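Local coordinates for enoyl-CoA hydratase/isomerase family protein (Ruegeria pomeroyi, PDB 3L3S), which probably acts as a hydro-lyase of the crotonase superfamily, a family of enzymes that work on acyl-CoA thioesters, at residues H52-G66 / K105-G119. Residues are numbered along the deposited sequence; the frame is centred on the assembly and turned at random.
Sequences HVLVIHGPGRIFCAG and KPTIALVEGIATAAG
Two neighbouring parallel strands of the crotonase core, 53-58 and 107-111, pair in the main sheet, then pass into a second, small sheet, where 62-64 runs beside 114-116. The first ladder is regular: Leu54 N to Pro106 O and Ile56 N to Ile108 O are both 2.8 Å, and Leu54 O and Ile56 O receive Ile108 N and Leu110 N. Beyond it Glu112 clasps the loop, its OE1 taking Gly60 N at 2.9 Å, nearly along the C-O axis, and weakly His57 NE2 at 3.3 Å. The His57 ring is sandwiched, Leu110 CD1 over one face, 4.1 Å from the ring centroid, and Pro59 CG over the other. At the corner, Phe63 CG stands anti to the backbone N (chi1 173°), sending the ring back between the sheets; Val111 CG2 sits over one face, 3.8 Å from the centroid of the Phe63 ring, and Gly119 O lies at the edge. With an alanine in place of Phe63, Val111 CG2 would probably lose its supporting ring and a gap open between the sheets. Ile114 O accepts Phe63 N at 2.8 Å and, weakly, Cys64 N, marking a beta bulge. Cys64 O receives Thr116 N and touches Gly119 CA. In crotonases, backbone N-H groups from the turn following strand 62-64, just beyond Gly66, and the start of helix 118-124 typically form the oxyanion hole, consistent with the geometry here.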
ATOM      1  N   HIS B  52       4.481   6.103 -28.868  1.00 27.80           N
ATOM      2  CA  HIS B  52       5.153   6.495 -27.636  1.00 27.92           C
ATOM      3  C   HIS B  52       4.309   6.202 -26.398  1.00 28.94           C
ATOM      4  O   HIS B  52       4.840   5.798 -25.367  1.00 29.44           O
ATOM      5  CB  HIS B  52       5.523   7.983 -27.672  1.00 26.98           C
ATOM      6  CG  HIS B  52       6.547   8.355 -28.710  1.00 27.27           C
ATOM      7  ND1 HIS B  52       7.065   9.628 -28.805  1.00 28.40           N
ATOM      8  CD2 HIS B  52       7.123   7.643 -29.710  1.00 27.04           C
ATOM      9  CE1 HIS B  52       7.908   9.687 -29.821  1.00 26.72           C
ATOM     10  NE2 HIS B  52       7.963   8.496 -30.386  1.00 28.40           N
ATOM     11  N   VAL B  53       3.001   6.452 -26.488  1.00 29.84           N
ATOM     12  CA  VAL B  53       2.062   6.222 -25.381  1.00 29.02           C
ATOM     13  C   VAL B  53       0.769   5.540 -25.838  1.00 28.94           C
ATOM     14  O   VAL B  53       0.318   5.740 -26.970  1.00 30.10           O
ATOM     15  CB  VAL B  53       1.705   7.541 -24.615  1.00 29.26           C
ATOM     16  CG1 VAL B  53       2.854   8.003 -23.773  1.00 27.47           C
ATOM     17  CG2 VAL B  53       1.382   8.639 -25.564  1.00 32.03           C
ATOM     18  N   LEU B  54       0.198   4.719 -24.959  1.00 27.18           N
ATOM     19  CA  LEU B  54      -1.043   3.991 -25.236  1.00 25.99           C
ATOM     20  C   LEU B  54      -2.220   4.513 -24.428  1.00 25.42           C
ATOM     21  O   LEU B  54      -2.081   4.797 -23.235  1.00 25.11           O
ATOM     22  CB  LEU B  54      -0.895   2.499 -24.903  1.00 27.06           C
ATOM     23  CG  LEU B  54      -0.098   1.457 -25.691  1.00 26.54           C
ATOM     24  CD1 LEU B  54      -0.753   1.238 -27.020  1.00 26.59           C
ATOM     25  CD2 LEU B  54       1.366   1.833 -25.834  1.00 26.56           C
ATOM     26  N   VAL B  55      -3.363   4.669 -25.097  1.00 23.86           N
ATOM     27  CA  VAL B  55      -4.613   5.091 -24.458  1.00 22.47           C
ATOM     28  C   VAL B  55      -5.647   4.011 -24.785  1.00 22.68           C
ATOM     29  O   VAL B  55      -5.792   3.625 -25.936  1.00 20.78           O
ATOM     30  CB  VAL B  55      -5.135   6.484 -24.938  1.00 22.51           C
ATOM     31  CG1 VAL B  55      -6.514   6.779 -24.327  1.00 21.36           C
ATOM     32  CG2 VAL B  55      -4.162   7.605 -24.539  1.00 22.11           C
ATOM     33  N   ILE B  56      -6.280   3.468 -23.746  1.00 23.39           N
ATOM     34  CA  ILE B  56      -7.308   2.435 -23.881  1.00 24.34           C
ATOM     35  C   ILE B  56      -8.644   3.068 -23.498  1.00 24.82           C
ATOM     36  O   ILE B  56      -8.881   3.415 -22.342  1.00 24.37           O
ATOM     37  CB  ILE B  56      -6.988   1.190 -23.002  1.00 24.41           C
ATOM     38  CG1 ILE B  56      -5.674   0.553 -23.479  1.00 27.54           C
ATOM     39  CG2 ILE B  56      -8.124   0.158 -23.088  1.00 25.68           C
ATOM     40  CD1 ILE B  56      -5.143  -0.562 -22.600  1.00 32.02           C
ATOM     41  N   HIS B  57      -9.512   3.197 -24.490  1.00 26.56           N
ATOM     42  CA  HIS B  57     -10.819   3.814 -24.313  1.00 28.20           C
ATOM     43  C   HIS B  57     -11.958   2.845 -24.626  1.00 28.49           C
ATOM     44  O   HIS B  57     -12.046   2.296 -25.727  1.00 29.05           O
ATOM     45  CB  HIS B  57     -10.899   5.064 -25.224  1.00 30.50           C
ATOM     46  CG  HIS B  57     -12.091   5.955 -25.001  1.00 34.04           C
ATOM     47  ND1 HIS B  57     -12.462   6.919 -25.916  1.00 35.72           N
ATOM     48  CD2 HIS B  57     -12.966   6.063 -23.971  1.00 36.09           C
ATOM     49  CE1 HIS B  57     -13.508   7.583 -25.459  1.00 35.90           C
ATOM     50  NE2 HIS B  57     -13.835   7.083 -24.281  1.00 37.07           N
ATOM     51  N   GLY B  58     -12.801   2.631 -23.620  1.00 28.66           N
ATOM     52  CA  GLY B  58     -14.004   1.822 -23.752  1.00 28.58           C
ATOM     53  C   GLY B  58     -15.071   2.907 -23.641  1.00 28.36           C
ATOM     54  O   GLY B  58     -15.410   3.281 -22.518  1.00 29.28           O
ATOM     55  N   PRO B  59     -15.590   3.461 -24.764  1.00 28.84           N
ATOM     56  CA  PRO B  59     -16.605   4.526 -24.756  1.00 29.77           C
ATOM     57  C   PRO B  59     -17.985   4.241 -24.180  1.00 30.36           C
ATOM     58  O   PRO B  59     -18.443   3.101 -24.177  1.00 32.90           O
ATOM     59  CB  PRO B  59     -16.723   4.900 -26.238  1.00 29.09           C
ATOM     60  CG  PRO B  59     -15.468   4.398 -26.850  1.00 29.37           C
ATOM     61  CD  PRO B  59     -15.287   3.094 -26.160  1.00 29.28           C
ATOM     62  N   GLY B  60     -18.601   5.300 -23.654  1.00 30.93           N
ATOM     63  CA  GLY B  60     -19.956   5.252 -23.123  1.00 31.18           C
ATOM     64  C   GLY B  60     -20.306   4.747 -21.745  1.00 32.19           C
ATOM     65  O   GLY B  60     -19.486   4.720 -20.819  1.00 33.72           O
ATOM     66  N   ARG B  61     -21.579   4.376 -21.629  1.00 31.29           N
ATOM     67  CA  ARG B  61     -22.204   3.844 -20.414  1.00 31.13           C
ATOM     68  C   ARG B  61     -21.376   2.750 -19.706  1.00 28.94           C
ATOM     69  O   ARG B  61     -21.377   2.658 -18.476  1.00 27.73           O
ATOM     70  CB  ARG B  61     -23.603   3.311 -20.784  1.00 31.38           C
ATOM     71  CG  ARG B  61     -24.286   2.432 -19.740  1.00 36.49           C
ATOM     72  CD  ARG B  61     -25.626   1.908 -20.191  1.00 40.00           C
ATOM     73  NE  ARG B  61     -25.668   1.476 -21.594  1.00 37.45           N
ATOM     74  CZ  ARG B  61     -26.190   0.328 -22.013  1.00 37.64           C
ATOM     75  NH1 ARG B  61     -26.711  -0.534 -21.146  1.00 38.93           N
ATOM     76  NH2 ARG B  61     -26.275   0.083 -23.308  1.00 37.40           N
ATOM     77  N   ILE B  62     -20.744   1.887 -20.501  1.00 27.21           N
ATOM     78  CA  ILE B  62     -19.925   0.803 -19.974  1.00 26.27           C
ATOM     79  C   ILE B  62     -18.500   0.918 -20.516  1.00 26.22           C
ATOM     80  O   ILE B  62     -18.310   1.061 -21.730  1.00 27.35           O
ATOM     81  CB  ILE B  62     -20.508  -0.615 -20.345  1.00 25.57           C
ATOM     82  CG1 ILE B  62     -21.968  -0.757 -19.876  1.00 24.37           C
ATOM     83  CG2 ILE B  62     -19.680  -1.721 -19.672  1.00 23.77           C
ATOM     84  CD1 ILE B  62     -22.662  -2.059 -20.237  1.00 24.22           C
ATOM     85  N   PHE B  63     -17.507   0.895 -19.621  1.00 23.54           N
ATOM     86  CA  PHE B  63     -16.109   0.935 -20.051  1.00 22.76           C
ATOM     87  C   PHE B  63     -15.801  -0.425 -20.672  1.00 21.59           C
ATOM     88  O   PHE B  63     -15.311  -0.498 -21.794  1.00 22.72           O
ATOM     89  CB  PHE B  63     -15.152   1.219 -18.882  1.00 23.29           C
ATOM     90  CG  PHE B  63     -13.683   1.108 -19.246  1.00 26.79           C
ATOM     91  CD1 PHE B  63     -13.085   2.037 -20.123  1.00 27.98           C
ATOM     92  CD2 PHE B  63     -12.896   0.062 -18.728  1.00 25.34           C
ATOM     93  CE1 PHE B  63     -11.714   1.925 -20.484  1.00 29.62           C
ATOM     94  CE2 PHE B  63     -11.532  -0.066 -19.076  1.00 26.43           C
ATOM     95  CZ  PHE B  63     -10.936   0.869 -19.960  1.00 29.12           C
ATOM     96  N   CYS B  64     -16.103  -1.479 -19.914  1.00 21.31           N
ATOM     97  CA  CYS B  64     -15.898  -2.865 -20.309  1.00 23.19           C
ATOM     98  C   CYS B  64     -16.557  -3.758 -19.259  1.00 25.17           C
ATOM     99  O   CYS B  64     -16.302  -3.622 -18.057  1.00 25.76           O
ATOM    100  CB  CYS B  64     -14.403  -3.182 -20.437  1.00 24.59           C
ATOM    101  SG  CYS B  64     -14.031  -4.865 -20.885  1.00 25.64           S
ATOM    102  N   ALA B  65     -17.420  -4.657 -19.727  1.00 26.91           N
ATOM    103  CA  ALA B  65     -18.153  -5.576 -18.861  1.00 29.88           C
ATOM    104  C   ALA B  65     -17.336  -6.799 -18.458  1.00 30.73           C
ATOM    105  O   ALA B  65     -17.662  -7.488 -17.486  1.00 30.51           O
ATOM    106  CB  ALA B  65     -19.470  -5.999 -19.528  1.00 29.79           C
ATOM    107  N   GLY B  66     -16.220  -6.996 -19.150  1.00 32.33           N
ATOM    108  CA  GLY B  66     -15.366  -8.136 -18.885  1.00 32.73           C
ATOM    109  C   GLY B  66     -15.593  -9.144 -19.983  1.00 35.20           C
ATOM    110  O   GLY B  66     -15.991  -8.765 -21.082  1.00 33.03           O
ATOM    111  N   LYS B 105       6.168   1.295 -22.275  1.00 24.84           N
ATOM    112  CA  LYS B 105       5.493   2.517 -22.729  1.00 24.53           C
ATOM    113  C   LYS B 105       4.254   2.784 -21.867  1.00 23.04           C
ATOM    114  O   LYS B 105       3.550   1.838 -21.506  1.00 23.99           O
ATOM    115  CB  LYS B 105       5.112   2.388 -24.210  1.00 24.62           C
ATOM    116  CG  LYS B 105       6.333   2.340 -25.101  1.00 25.73           C
ATOM    117  CD  LYS B 105       6.033   2.075 -26.544  1.00 27.36           C
ATOM    118  CE  LYS B 105       7.321   1.636 -27.241  1.00 28.89           C
ATOM    119  NZ  LYS B 105       7.153   1.537 -28.706  1.00 30.48           N
ATOM    120  N   PRO B 106       3.998   4.058 -21.487  1.00 20.92           N
ATOM    121  CA  PRO B 106       2.835   4.420 -20.654  1.00 20.28           C
ATOM    122  C   PRO B 106       1.479   4.027 -21.216  1.00 20.04           C
ATOM    123  O   PRO B 106       1.219   4.195 -22.404  1.00 18.69           O
ATOM    124  CB  PRO B 106       2.942   5.937 -20.545  1.00 19.31           C
ATOM    125  CG  PRO B 106       4.388   6.188 -20.636  1.00 21.62           C
ATOM    126  CD  PRO B 106       4.817   5.258 -21.748  1.00 21.21           C
ATOM    127  N   THR B 107       0.668   3.412 -20.363  1.00 20.13           N
ATOM    128  CA  THR B 107      -0.681   2.975 -20.719  1.00 20.44           C
ATOM    129  C   THR B 107      -1.700   3.738 -19.859  1.00 20.48           C
ATOM    130  O   THR B 107      -1.569   3.810 -18.636  1.00 21.54           O
ATOM    131  CB  THR B 107      -0.839   1.453 -20.557  1.00 20.07           C
ATOM    132  OG1 THR B 107      -0.606   1.094 -19.192  1.00 20.65           O
ATOM    133  CG2 THR B 107       0.175   0.702 -21.454  1.00 19.68           C
ATOM    134  N   ILE B 108      -2.659   4.381 -20.517  1.00 20.69           N
ATOM    135  CA  ILE B 108      -3.685   5.184 -19.840  1.00 20.12           C
ATOM    136  C   ILE B 108      -5.094   4.727 -20.198  1.00 20.03           C
ATOM    137  O   ILE B 108      -5.443   4.613 -21.370  1.00 21.15           O
ATOM    138  CB  ILE B 108      -3.563   6.704 -20.207  1.00 21.10           C
ATOM    139  CG1 ILE B 108      -2.165   7.238 -19.871  1.00 21.66           C
ATOM    140  CG2 ILE B 108      -4.616   7.535 -19.448  1.00 20.83           C
ATOM    141  CD1 ILE B 108      -1.756   8.466 -20.644  1.00 22.17           C
ATOM    142  N   ALA B 109      -5.913   4.533 -19.171  1.00 18.31           N
ATOM    143  CA  ALA B 109      -7.297   4.137 -19.348  1.00 17.43           C
ATOM    144  C   ALA B 109      -8.246   5.329 -19.164  1.00 18.07           C
ATOM    145  O   ALA B 109      -8.122   6.087 -18.196  1.00 19.63           O
ATOM    146  CB  ALA B 109      -7.641   3.026 -18.385  1.00 16.27           C
ATOM    147  N   LEU B 110      -9.144   5.520 -20.130  1.00 20.77           N
ATOM    148  CA  LEU B 110     -10.156   6.590 -20.108  1.00 23.16           C
ATOM    149  C   LEU B 110     -11.503   5.905 -19.814  1.00 23.78           C
ATOM    150  O   LEU B 110     -12.048   5.186 -20.663  1.00 23.24           O
ATOM    151  CB  LEU B 110     -10.179   7.313 -21.462  1.00 23.89           C
ATOM    152  CG  LEU B 110     -10.794   8.700 -21.707  1.00 25.87           C
ATOM    153  CD1 LEU B 110     -10.317   9.179 -23.069  1.00 27.35           C
ATOM    154  CD2 LEU B 110     -12.310   8.717 -21.664  1.00 26.51           C
ATOM    155  N   VAL B 111     -12.013   6.133 -18.604  1.00 25.18           N
ATOM    156  CA  VAL B 111     -13.265   5.533 -18.117  1.00 26.35           C
ATOM    157  C   VAL B 111     -14.415   6.536 -17.947  1.00 27.99           C
ATOM    158  O   VAL B 111     -14.315   7.464 -17.142  1.00 27.30           O
ATOM    159  CB  VAL B 111     -12.994   4.777 -16.775  1.00 25.55           C
ATOM    160  CG1 VAL B 111     -14.246   4.148 -16.200  1.00 25.45           C
ATOM    161  CG2 VAL B 111     -11.956   3.699 -16.999  1.00 25.11           C
ATOM    162  N   GLU B 112     -15.515   6.300 -18.676  1.00 29.28           N
ATOM    163  CA  GLU B 112     -16.723   7.148 -18.647  1.00 31.12           C
ATOM    164  C   GLU B 112     -17.915   6.454 -17.976  1.00 30.38           C
ATOM    165  O   GLU B 112     -18.898   7.116 -17.614  1.00 31.02           O
ATOM    166  CB  GLU B 112     -17.151   7.542 -20.071  1.00 31.63           C
ATOM    167  CG  GLU B 112     -16.177   8.424 -20.833  1.00 33.57           C
ATOM    168  CD  GLU B 112     -16.458   8.486 -22.324  1.00 34.84           C
ATOM    169  OE1 GLU B 112     -16.842   7.458 -22.916  1.00 33.48           O
ATOM    170  OE2 GLU B 112     -16.268   9.569 -22.918  1.00 40.02           O
ATOM    171  N   GLY B 113     -17.841   5.126 -17.861  1.00 29.88           N
ATOM    172  CA  GLY B 113     -18.917   4.357 -17.258  1.00 24.83           C
ATOM    173  C   GLY B 113     -18.493   3.242 -16.325  1.00 25.43           C
ATOM    174  O   GLY B 113     -17.498   3.366 -15.602  1.00 24.05           O
ATOM    175  N   ILE B 114     -19.247   2.145 -16.333  1.00 26.06           N
ATOM    176  CA  ILE B 114     -18.947   1.018 -15.458  1.00 28.51           C
ATOM    177  C   ILE B 114     -17.841   0.074 -15.949  1.00 28.35           C
ATOM    178  O   ILE B 114     -17.803  -0.337 -17.115  1.00 28.42           O
ATOM    179  CB  ILE B 114     -20.249   0.256 -15.001  1.00 30.85           C
ATOM    180  CG1 ILE B 114     -19.918  -0.851 -13.976  1.00 33.75           C
ATOM    181  CG2 ILE B 114     -21.023  -0.266 -16.196  1.00 30.81           C
ATOM    182  CD1 ILE B 114     -21.127  -1.564 -13.356  1.00 36.04           C
ATOM    183  N   ALA B 115     -16.901  -0.182 -15.045  1.00 29.03           N
ATOM    184  CA  ALA B 115     -15.774  -1.081 -15.293  1.00 27.29           C
ATOM    185  C   ALA B 115     -15.999  -2.271 -14.360  1.00 25.69           C
ATOM    186  O   ALA B 115     -15.833  -2.171 -13.138  1.00 24.26           O
ATOM    187  CB  ALA B 115     -14.458  -0.376 -14.988  1.00 23.86           C
ATOM    188  N   THR B 116     -16.469  -3.366 -14.943  1.00 25.66           N
ATOM    189  CA  THR B 116     -16.773  -4.575 -14.176  1.00 27.57           C
ATOM    190  C   THR B 116     -16.012  -5.824 -14.595  1.00 26.63           C
ATOM    191  O   THR B 116     -15.759  -6.044 -15.780  1.00 27.77           O
ATOM    192  CB  THR B 116     -18.316  -4.859 -14.105  1.00 27.25           C
ATOM    193  OG1 THR B 116     -18.560  -6.257 -13.908  1.00 31.31           O
ATOM    194  CG2 THR B 116     -19.031  -4.409 -15.359  1.00 30.58           C
ATOM    195  N   ALA B 117     -15.676  -6.633 -13.585  1.00 23.96           N
ATOM    196  CA  ALA B 117     -14.964  -7.905 -13.715  1.00 22.67           C
ATOM    197  C   ALA B 117     -13.636  -7.717 -14.438  1.00 23.25           C
ATOM    198  O   ALA B 117     -12.845  -6.866 -14.025  1.00 24.38           O
ATOM    199  CB  ALA B 117     -15.862  -8.952 -14.405  1.00 22.81           C
ATOM    200  N   ALA B 118     -13.421  -8.440 -15.541  1.00 21.42           N
ATOM    201  CA  ALA B 118     -12.189  -8.324 -16.331  1.00 23.08           C
ATOM    202  C   ALA B 118     -12.035  -6.933 -16.958  1.00 21.67           C
ATOM    203  O   ALA B 118     -10.957  -6.567 -17.421  1.00 22.40           O
ATOM    204  CB  ALA B 118     -12.119  -9.423 -17.389  1.00 21.84           C
ATOM    205  N   GLY B 119     -13.123  -6.160 -16.903  1.00 22.45           N
ATOM    206  CA  GLY B 119     -13.152  -4.798 -17.402  1.00 21.08           C
ATOM    207  C   GLY B 119     -12.486  -3.859 -16.419  1.00 22.67           C
ATOM    208  O   GLY B 119     -11.910  -2.837 -16.817  1.00 23.74           O
TER